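Local coordinates for DsbA family protein (PDB 7JVE), which acts as a trimeric thioredoxin-like enzyme with both thiol oxidase and disulfide isomerase activities, encoded in a fimbrial operon, at residues V77-D91 with D113-R127. Residues are numbered along the deposited sequence; the frame is centred on the assembly and turned at random.
Sequences VGPNEAKAAVVMFFD and DTRFIFKEFPIFSSR. With EDO (1,2-ethanediol), chain H.
M88 lays its methyl over the middle of the F118 ring, with CE 3.5 Å from the ring centroid, a CH-pi contact. The chain bends at its last torsion (chi3 -62°), which folds CE back onto the ring. SD stands farther off above the same ring, a Met-aromatic contact. The edge of F118 meets CE1 of F90. F90 has CG between its backbone N and carbonyl carbon (chi1 66°), and its ring lies beside E120, with CZ 3.2 Å from E120 CG. E120 OE2 is hydrogen-bonded to the hydroxyl of Y150. On this face V86 CB is also 3.7 Å from F116 CD2, the two side chains lying side by side.

The other face carries A85, V87, F89, R115, I117 and K119. K119 CB sits over one face of the F89 ring, toward the rim, 3.9 Å from the centroid, a CH-pi contact. Its CG touches V87 CG1. NZ leads away to S74 and the carbonyl of E68.

Strands 84-90 and 115-120 run parallel, joined by backbone bonds running from R115 N to A84 O at one end to F121 N to F90 O at the other. V77 pairs antiparallel with F116 on the far edge of strand 115-120, so that strand is bonded on both sides. G78 CA lies close against T114 O, a CA-H...O contact.

Past the strand ends, D91 OD2 takes two bonds from opposite faces of its carboxylate plane. I123 N gives a nearly straight one of 2.9 Å. R127 NH1 comes from above the plane at 3.2 Å, in a salt bridge. R127 NH2 pairs with E164, and D91 OD1 accepts from Q93 N, just before the C94-C97 disulfide.

Helix 95-110 links the two strands. This is the beta-alpha-beta unit of the thioredoxin fold, with the CxxC at the start of its helix.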
ATOM      1  N   VAL A  77      18.173  17.554  25.594  1.00 25.68           N
ATOM      2  CA  VAL A  77      19.238  18.499  25.308  1.00 25.90           C
ATOM      3  C   VAL A  77      18.579  19.835  25.007  1.00 28.79           C
ATOM      4  O   VAL A  77      17.379  19.910  24.746  1.00 25.56           O
ATOM      5  CB  VAL A  77      20.128  18.063  24.132  1.00 28.69           C
ATOM      6  CG1 VAL A  77      20.872  16.755  24.472  1.00 22.25           C
ATOM      7  CG2 VAL A  77      19.288  17.946  22.835  1.00 24.56           C
ATOM      8  N   GLY A  78      19.391  20.892  25.017  1.00 29.00           N
ATOM      9  CA  GLY A  78      18.877  22.233  24.927  1.00 28.63           C
ATOM     10  C   GLY A  78      18.536  22.770  26.305  1.00 30.90           C
ATOM     11  O   GLY A  78      18.492  22.027  27.291  1.00 32.84           O
ATOM     12  N   PRO A  79      18.286  24.074  26.402  1.00 30.70           N
ATOM     13  CA  PRO A  79      18.065  24.678  27.728  1.00 34.85           C
ATOM     14  C   PRO A  79      16.784  24.165  28.376  1.00 37.81           C
ATOM     15  O   PRO A  79      15.768  23.938  27.705  1.00 32.76           O
ATOM     16  CB  PRO A  79      17.991  26.184  27.442  1.00 30.55           C
ATOM     17  CG  PRO A  79      17.891  26.333  25.951  1.00 36.04           C
ATOM     18  CD  PRO A  79      18.276  25.046  25.295  1.00 32.94           C
ATOM     19  N   ASN A  80      16.850  23.967  29.698  1.00 36.36           N
ATOM     20  CA  ASN A  80      15.692  23.438  30.416  1.00 40.52           C
ATOM     21  C   ASN A  80      14.507  24.388  30.349  1.00 40.97           C
ATOM     22  O   ASN A  80      13.358  23.936  30.370  1.00 39.53           O
ATOM     23  CB  ASN A  80      16.027  23.157  31.882  1.00 34.74           C
ATOM     24  CG  ASN A  80      17.169  22.184  32.037  1.00 43.31           C
ATOM     25  OD1 ASN A  80      17.229  21.135  31.369  1.00 37.34           O
ATOM     26  ND2 ASN A  80      18.083  22.512  32.941  1.00 50.83           N
ATOM     27  N   GLU A  81      14.768  25.698  30.299  1.00 38.83           N
ATOM     28  CA  GLU A  81      13.740  26.726  30.212  1.00 42.38           C
ATOM     29  C   GLU A  81      13.578  27.266  28.795  1.00 40.59           C
ATOM     30  O   GLU A  81      13.051  28.370  28.619  1.00 39.99           O
ATOM     31  CB  GLU A  81      14.048  27.885  31.163  1.00 44.55           C
ATOM     32  CG  GLU A  81      14.175  27.519  32.642  1.00 54.02           C
ATOM     33  CD  GLU A  81      13.055  26.605  33.124  1.00 66.81           C
ATOM     34  OE1 GLU A  81      12.023  26.500  32.419  1.00 72.07           O
ATOM     35  OE2 GLU A  81      13.212  25.984  34.203  1.00 72.45           O
ATOM     36  N   ALA A  82      14.027  26.518  27.784  1.00 35.52           N
ATOM     37  CA  ALA A  82      13.772  26.890  26.399  1.00 35.28           C
ATOM     38  C   ALA A  82      12.321  27.300  26.199  1.00 39.49           C
ATOM     39  O   ALA A  82      11.400  26.761  26.829  1.00 41.00           O
ATOM     40  CB  ALA A  82      14.089  25.733  25.446  1.00 29.39           C
ATOM     41  N   LYS A  83      12.114  28.238  25.268  1.00 36.07           N
ATOM     42  CA  LYS A  83      10.756  28.695  25.026  1.00 36.57           C
ATOM     43  C   LYS A  83       9.969  27.645  24.259  1.00 37.53           C
ATOM     44  O   LYS A  83       8.753  27.531  24.451  1.00 37.93           O
ATOM     45  CB  LYS A  83      10.729  30.011  24.260  1.00 39.88           C
ATOM     46  CG  LYS A  83       9.320  30.595  24.258  1.00 50.81           C
ATOM     47  CD  LYS A  83       9.173  31.939  23.596  1.00 62.30           C
ATOM     48  CE  LYS A  83       7.752  32.517  23.839  1.00 65.95           C
ATOM     49  NZ  LYS A  83       7.581  33.809  23.096  1.00 70.27           N
ATOM     50  N   ALA A  84      10.641  26.836  23.430  1.00 33.69           N
ATOM     51  CA  ALA A  84       9.983  25.765  22.690  1.00 31.64           C
ATOM     52  C   ALA A  84      10.613  24.410  22.991  1.00 30.86           C
ATOM     53  O   ALA A  84      11.828  24.288  23.203  1.00 29.72           O
ATOM     54  CB  ALA A  84      10.023  26.010  21.181  1.00 31.02           C
ATOM     55  N   ALA A  85       9.765  23.385  22.975  1.00 28.59           N
ATOM     56  CA  ALA A  85      10.196  22.010  23.148  1.00 27.18           C
ATOM     57  C   ALA A  85       9.717  21.143  21.988  1.00 26.67           C
ATOM     58  O   ALA A  85       8.650  21.364  21.401  1.00 24.57           O
ATOM     59  CB  ALA A  85       9.695  21.425  24.472  1.00 26.11           C
ATOM     60  N   VAL A  86      10.535  20.147  21.672  1.00 29.26           N
ATOM     61  CA  VAL A  86      10.228  19.115  20.693  1.00 24.91           C
ATOM     62  C   VAL A  86      10.319  17.808  21.451  1.00 22.44           C
ATOM     63  O   VAL A  86      11.402  17.432  21.908  1.00 25.47           O
ATOM     64  CB  VAL A  86      11.203  19.139  19.508  1.00 25.94           C
ATOM     65  CG1 VAL A  86      10.924  17.973  18.549  1.00 20.16           C
ATOM     66  CG2 VAL A  86      11.136  20.474  18.806  1.00 22.27           C
ATOM     67  N   VAL A  87       9.187  17.134  21.620  1.00 23.02           N
ATOM     68  CA  VAL A  87       9.104  15.890  22.374  1.00 22.60           C
ATOM     69  C   VAL A  87       9.045  14.750  21.370  1.00 23.49           C
ATOM     70  O   VAL A  87       8.190  14.753  20.476  1.00 21.80           O
ATOM     71  CB  VAL A  87       7.872  15.888  23.298  1.00 23.47           C
ATOM     72  CG1 VAL A  87       7.851  14.641  24.171  1.00 21.40           C
ATOM     73  CG2 VAL A  87       7.849  17.133  24.150  1.00 21.56           C
ATOM     74  N   MET A  88       9.953  13.779  21.488  1.00 24.75           N
ATOM     75  CA  MET A  88      10.075  12.742  20.468  1.00 21.33           C
ATOM     76  C   MET A  88       9.800  11.367  21.061  1.00 22.47           C
ATOM     77  O   MET A  88      10.547  10.892  21.928  1.00 22.53           O
ATOM     78  CB  MET A  88      11.446  12.778  19.785  1.00 22.60           C
ATOM     79  CG  MET A  88      11.820  14.137  19.195  1.00 23.61           C
ATOM     80  SD  MET A  88      13.588  14.436  18.908  1.00 33.70           S
ATOM     81  CE  MET A  88      14.284  14.327  20.562  1.00 28.28           C
ATOM     82  N   PHE A  89       8.719  10.743  20.587  1.00 21.42           N
ATOM     83  CA  PHE A  89       8.389   9.354  20.872  1.00 20.61           C
ATOM     84  C   PHE A  89       9.015   8.465  19.797  1.00 22.99           C
ATOM     85  O   PHE A  89       8.720   8.609  18.605  1.00 20.53           O
ATOM     86  CB  PHE A  89       6.875   9.176  20.917  1.00 21.36           C
ATOM     87  CG  PHE A  89       6.224   9.893  22.066  1.00 20.93           C
ATOM     88  CD1 PHE A  89       6.050  11.271  22.028  1.00 17.37           C
ATOM     89  CD2 PHE A  89       5.834   9.186  23.213  1.00 19.20           C
ATOM     90  CE1 PHE A  89       5.439  11.938  23.090  1.00 21.31           C
ATOM     91  CE2 PHE A  89       5.233   9.832  24.281  1.00 19.12           C
ATOM     92  CZ  PHE A  89       5.026  11.222  24.230  1.00 18.62           C
ATOM     93  N   PHE A  90       9.882   7.553  20.221  1.00 19.60           N
ATOM     94  CA  PHE A  90      10.624   6.728  19.292  1.00 22.25           C
ATOM     95  C   PHE A  90      10.945   5.400  19.965  1.00 21.04           C
ATOM     96  O   PHE A  90      10.997   5.294  21.197  1.00 20.63           O
ATOM     97  CB  PHE A  90      11.922   7.408  18.840  1.00 20.54           C
ATOM     98  CG  PHE A  90      12.902   7.574  19.955  1.00 25.54           C
ATOM     99  CD1 PHE A  90      12.802   8.646  20.827  1.00 22.43           C
ATOM    100  CD2 PHE A  90      13.875   6.611  20.187  1.00 23.94           C
ATOM    101  CE1 PHE A  90      13.683   8.768  21.882  1.00 25.48           C
ATOM    102  CE2 PHE A  90      14.760   6.741  21.228  1.00 21.88           C
ATOM    103  CZ  PHE A  90      14.667   7.816  22.075  1.00 23.80           C
ATOM    104  N   ASP A  91      11.132   4.388  19.121  1.00 20.18           N
ATOM    105  CA  ASP A  91      11.598   3.059  19.491  1.00 21.72           C
ATOM    106  C   ASP A  91      12.924   2.850  18.763  1.00 22.97           C
ATOM    107  O   ASP A  91      13.027   3.156  17.568  1.00 23.43           O
ATOM    108  CB  ASP A  91      10.534   2.019  19.087  1.00 21.21           C
ATOM    109  CG  ASP A  91      10.901   0.575  19.438  1.00 24.69           C
ATOM    110  OD1 ASP A  91      12.100   0.230  19.602  1.00 23.75           O
ATOM    111  OD2 ASP A  91       9.939  -0.237  19.514  1.00 24.62           O
ATOM    112  N   ASP A 113      18.838  26.681  21.062  1.00 39.14           N
ATOM    113  CA  ASP A 113      17.980  27.388  22.000  1.00 41.26           C
ATOM    114  C   ASP A 113      16.713  26.620  22.350  1.00 39.16           C
ATOM    115  O   ASP A 113      15.931  27.099  23.180  1.00 36.15           O
ATOM    116  CB  ASP A 113      17.599  28.732  21.388  1.00 43.91           C
ATOM    117  CG  ASP A 113      16.803  28.567  20.080  1.00 51.01           C
ATOM    118  OD1 ASP A 113      15.767  29.261  19.932  1.00 64.77           O
ATOM    119  OD2 ASP A 113      17.186  27.725  19.226  1.00 59.56           O
ATOM    120  N   THR A 114      16.479  25.463  21.726  1.00 32.49           N
ATOM    121  CA  THR A 114      15.239  24.719  21.853  1.00 28.74           C
ATOM    122  C   THR A 114      15.504  23.427  22.611  1.00 27.58           C
ATOM    123  O   THR A 114      16.577  22.832  22.503  1.00 26.66           O
ATOM    124  CB  THR A 114      14.641  24.439  20.462  1.00 33.52           C
ATOM    125  OG1 THR A 114      14.193  25.663  19.866  1.00 32.00           O
ATOM    126  CG2 THR A 114      13.480  23.454  20.518  1.00 27.24           C
ATOM    127  N   ARG A 115      14.533  23.010  23.410  1.00 26.14           N
ATOM    128  CA  ARG A 115      14.674  21.816  24.225  1.00 28.32           C
ATOM    129  C   ARG A 115      14.154  20.596  23.466  1.00 28.49           C
ATOM    130  O   ARG A 115      13.018  20.601  22.974  1.00 26.22           O
ATOM    131  CB  ARG A 115      13.922  21.986  25.551  1.00 28.00           C
ATOM    132  CG  ARG A 115      14.165  20.885  26.559  1.00 24.79           C
ATOM    133  CD  ARG A 115      13.353  21.085  27.828  1.00 25.11           C
ATOM    134  NE  ARG A 115      13.473  19.931  28.710  1.00 25.50           N
ATOM    135  CZ  ARG A 115      12.482  19.455  29.456  1.00 28.05           C
ATOM    136  NH1 ARG A 115      11.289  20.040  29.421  1.00 25.47           N
ATOM    137  NH2 ARG A 115      12.671  18.377  30.213  1.00 24.27           N
ATOM    138  N   PHE A 116      14.982  19.555  23.374  1.00 23.65           N
ATOM    139  CA  PHE A 116      14.598  18.308  22.722  1.00 24.40           C
ATOM    140  C   PHE A 116      14.505  17.213  23.781  1.00 26.15           C
ATOM    141  O   PHE A 116      15.486  16.926  24.478  1.00 23.52           O
ATOM    142  CB  PHE A 116      15.582  17.937  21.613  1.00 22.27           C
ATOM    143  CG  PHE A 116      15.547  18.873  20.429  1.00 26.56           C
ATOM    144  CD1 PHE A 116      16.182  20.113  20.487  1.00 26.72           C
ATOM    145  CD2 PHE A 116      14.875  18.518  19.254  1.00 22.48           C
ATOM    146  CE1 PHE A 116      16.161  20.986  19.391  1.00 27.92           C
ATOM    147  CE2 PHE A 116      14.856  19.374  18.158  1.00 22.04           C
ATOM    148  CZ  PHE A 116      15.492  20.615  18.223  1.00 24.68           C
ATOM    149  N   ILE A 117      13.310  16.644  23.923  1.00 24.36           N
ATOM    150  CA  ILE A 117      12.987  15.687  24.966  1.00 23.83           C
ATOM    151  C   ILE A 117      12.802  14.324  24.316  1.00 22.31           C
ATOM    152  O   ILE A 117      12.140  14.206  23.281  1.00 23.49           O
ATOM    153  CB  ILE A 117      11.722  16.128  25.730  1.00 22.22           C
ATOM    154  CG1 ILE A 117      11.892  17.573  26.229  1.00 24.73           C
ATOM    155  CG2 ILE A 117      11.421  15.168  26.862  1.00 20.32           C
ATOM    156  CD1 ILE A 117      10.741  18.090  27.090  1.00 25.36           C
ATOM    157  N   PHE A 118      13.379  13.297  24.925  1.00 21.63           N
ATOM    158  CA  PHE A 118      13.431  11.953  24.357  1.00 22.05           C
ATOM    159  C   PHE A 118      12.495  11.023  25.124  1.00 23.00           C
ATOM    160  O   PHE A 118      12.696  10.776  26.320  1.00 21.75           O
ATOM    161  CB  PHE A 118      14.868  11.425  24.393  1.00 19.97           C
ATOM    162  CG  PHE A 118      15.811  12.175  23.468  1.00 21.97           C
ATOM    163  CD1 PHE A 118      16.360  13.388  23.853  1.00 23.39           C
ATOM    164  CD2 PHE A 118      16.128  11.667  22.204  1.00 22.22           C
ATOM    165  CE1 PHE A 118      17.227  14.093  22.997  1.00 26.32           C
ATOM    166  CE2 PHE A 118      16.991  12.353  21.343  1.00 21.45           C
ATOM    167  CZ  PHE A 118      17.535  13.574  21.738  1.00 27.04           C
ATOM    168  N   LYS A 119      11.483  10.503  24.448  1.00 18.76           N
ATOM    169  CA  LYS A 119      10.529   9.581  25.076  1.00 20.93           C
ATOM    170  C   LYS A 119      10.693   8.197  24.443  1.00 20.21           C
ATOM    171  O   LYS A 119      10.055   7.886  23.441  1.00 19.97           O
ATOM    172  CB  LYS A 119       9.080  10.084  24.915  1.00 20.01           C
ATOM    173  CG  LYS A 119       8.855  11.475  25.430  1.00 18.69           C
ATOM    174  CD  LYS A 119       8.926  11.492  26.957  1.00 18.90           C
ATOM    175  CE  LYS A 119       8.189  12.682  27.526  1.00 19.88           C
ATOM    176  NZ  LYS A 119       8.168  12.668  29.011  1.00 20.10           N
ATOM    177  N   GLU A 120      11.539   7.366  25.048  1.00 24.10           N
ATOM    178  CA  GLU A 120      11.739   5.999  24.580  1.00 20.19           C
ATOM    179  C   GLU A 120      10.535   5.139  24.948  1.00 21.51           C
ATOM    180  O   GLU A 120      10.084   5.170  26.099  1.00 21.22           O
ATOM    181  CB  GLU A 120      13.000   5.412  25.208  1.00 20.42           C
ATOM    182  CG  GLU A 120      14.272   6.064  24.745  1.00 22.01           C
ATOM    183  CD  GLU A 120      15.482   5.663  25.570  1.00 24.52           C
ATOM    184  OE1 GLU A 120      15.667   4.458  25.793  1.00 22.83           O
ATOM    185  OE2 GLU A 120      16.269   6.552  25.966  1.00 29.65           O
ATOM    186  N   PHE A 121      10.026   4.366  23.982  1.00 20.91           N
ATOM    187  CA  PHE A 121       8.898   3.478  24.219  1.00 23.12           C
ATOM    188  C   PHE A 121       8.954   2.311  23.238  1.00 23.46           C
ATOM    189  O   PHE A 121       9.662   2.375  22.224  1.00 22.22           O
ATOM    190  CB  PHE A 121       7.555   4.235  24.117  1.00 20.02           C
ATOM    191  CG  PHE A 121       7.053   4.451  22.689  1.00 21.62           C
ATOM    192  CD1 PHE A 121       7.783   5.201  21.784  1.00 22.33           C
ATOM    193  CD2 PHE A 121       5.824   3.941  22.281  1.00 26.63           C
ATOM    194  CE1 PHE A 121       7.317   5.422  20.465  1.00 22.13           C
ATOM    195  CE2 PHE A 121       5.349   4.155  20.975  1.00 27.78           C
ATOM    196  CZ  PHE A 121       6.106   4.895  20.061  1.00 23.29           C
ATOM    197  N   PRO A 122       8.219   1.214  23.514  1.00 23.16           N
ATOM    198  CA  PRO A 122       8.255   0.036  22.634  1.00 22.04           C
ATOM    199  C   PRO A 122       7.027  -0.076  21.744  1.00 22.04           C
ATOM    200  O   PRO A 122       5.904  -0.104  22.261  1.00 23.71           O
ATOM    201  CB  PRO A 122       8.287  -1.123  23.632  1.00 23.31           C
ATOM    202  CG  PRO A 122       7.612  -0.550  24.888  1.00 23.67           C
ATOM    203  CD  PRO A 122       7.440   0.939  24.727  1.00 20.22           C
ATOM    204  N   ILE A 123       7.218  -0.182  20.424  1.00 22.98           N
ATOM    205  CA  ILE A 123       6.077  -0.256  19.512  1.00 25.51           C
ATOM    206  C   ILE A 123       5.301  -1.550  19.723  1.00 26.79           C
ATOM    207  O   ILE A 123       4.069  -1.561  19.672  1.00 29.07           O
ATOM    208  CB  ILE A 123       6.548  -0.117  18.054  1.00 27.44           C
ATOM    209  CG1 ILE A 123       7.057   1.292  17.795  1.00 21.78           C
ATOM    210  CG2 ILE A 123       5.424  -0.488  17.072  1.00 25.78           C
ATOM    211  CD1 ILE A 123       7.564   1.467  16.392  1.00 27.45           C
ATOM    212  N   PHE A 124       5.997  -2.652  19.968  1.00 22.19           N
ATOM    213  CA  PHE A 124       5.348  -3.941  20.163  1.00 28.39           C
ATOM    214  C   PHE A 124       5.729  -4.541  21.515  1.00 29.93           C
ATOM    215  O   PHE A 124       6.781  -4.243  22.098  1.00 25.12           O
ATOM    216  CB  PHE A 124       5.707  -4.946  19.051  1.00 24.55           C
ATOM    217  CG  PHE A 124       5.239  -4.543  17.679  1.00 30.97           C
ATOM    218  CD1 PHE A 124       3.881  -4.548  17.355  1.00 28.53           C
ATOM    219  CD2 PHE A 124       6.157  -4.185  16.704  1.00 30.54           C
ATOM    220  CE1 PHE A 124       3.454  -4.194  16.092  1.00 29.90           C
ATOM    221  CE2 PHE A 124       5.738  -3.832  15.438  1.00 31.09           C
ATOM    222  CZ  PHE A 124       4.384  -3.836  15.130  1.00 33.92           C
ATOM    223  N   SER A 125       4.846  -5.419  21.987  1.00 29.78           N
ATOM    224  CA  SER A 125       5.052  -6.116  23.251  1.00 29.81           C
ATOM    225  C   SER A 125       6.404  -6.837  23.303  1.00 29.53           C
ATOM    226  O   SER A 125       7.111  -6.775  24.316  1.00 28.58           O
ATOM    227  CB  SER A 125       3.897  -7.100  23.459  1.00 32.41           C
ATOM    228  OG  SER A 125       4.266  -8.093  24.392  1.00 41.20           O
ATOM    229  N   SER A 126       6.786  -7.522  22.216  1.00 29.36           N
ATOM    230  CA  SER A 126       8.051  -8.256  22.213  1.00 27.93           C
ATOM    231  C   SER A 126       9.260  -7.334  22.311  1.00 26.67           C
ATOM    232  O   SER A 126      10.376  -7.813  22.573  1.00 25.04           O
ATOM    233  CB  SER A 126       8.179  -9.121  20.949  1.00 27.99           C
ATOM    234  OG  SER A 126       8.141  -8.304  19.792  1.00 31.04           O
ATOM    235  N   ARG A 127       9.083  -6.029  22.111  1.00 23.49           N
ATOM    236  CA  ARG A 127      10.237  -5.152  22.231  1.00 25.10           C
ATOM    237  C   ARG A 127      10.518  -4.705  23.660  1.00 23.36           C
ATOM    238  O   ARG A 127      11.586  -4.136  23.908  1.00 22.71           O
ATOM    239  CB  ARG A 127      10.074  -3.941  21.313  1.00 27.35           C
ATOM    240  CG  ARG A 127       9.951  -4.388  19.866  1.00 26.94           C
ATOM    241  CD  ARG A 127      10.093  -3.262  18.910  1.00 26.46           C
ATOM    242  NE  ARG A 127       9.954  -3.749  17.548  1.00 29.37           N
ATOM    243  CZ  ARG A 127       9.824  -2.953  16.505  1.00 28.03           C
ATOM    244  NH1 ARG A 127       9.829  -1.638  16.684  1.00 22.42           N
ATOM    245  NH2 ARG A 127       9.677  -3.470  15.299  1.00 32.51           N
TER
HETATM  246  C1  EDO H 302       3.843  -6.450  27.633  1.00 35.38           C
HETATM  247  O1  EDO H 302       3.465  -5.886  26.382  1.00 43.75           O
HETATM  248  C2  EDO H 302       5.212  -7.103  27.459  1.00 40.75           C
HETATM  249  O2  EDO H 302       5.666  -7.608  28.730  1.00 43.12           O
HETATM  250  O   HOH W   1      14.451  29.578  24.024  1.00 36.21           O
HETATM  251  O   HOH W   2      12.953  27.537  22.151  1.00 31.44           O
HETATM  252  O   HOH W   3      12.682   1.741  22.399  1.00 21.55           O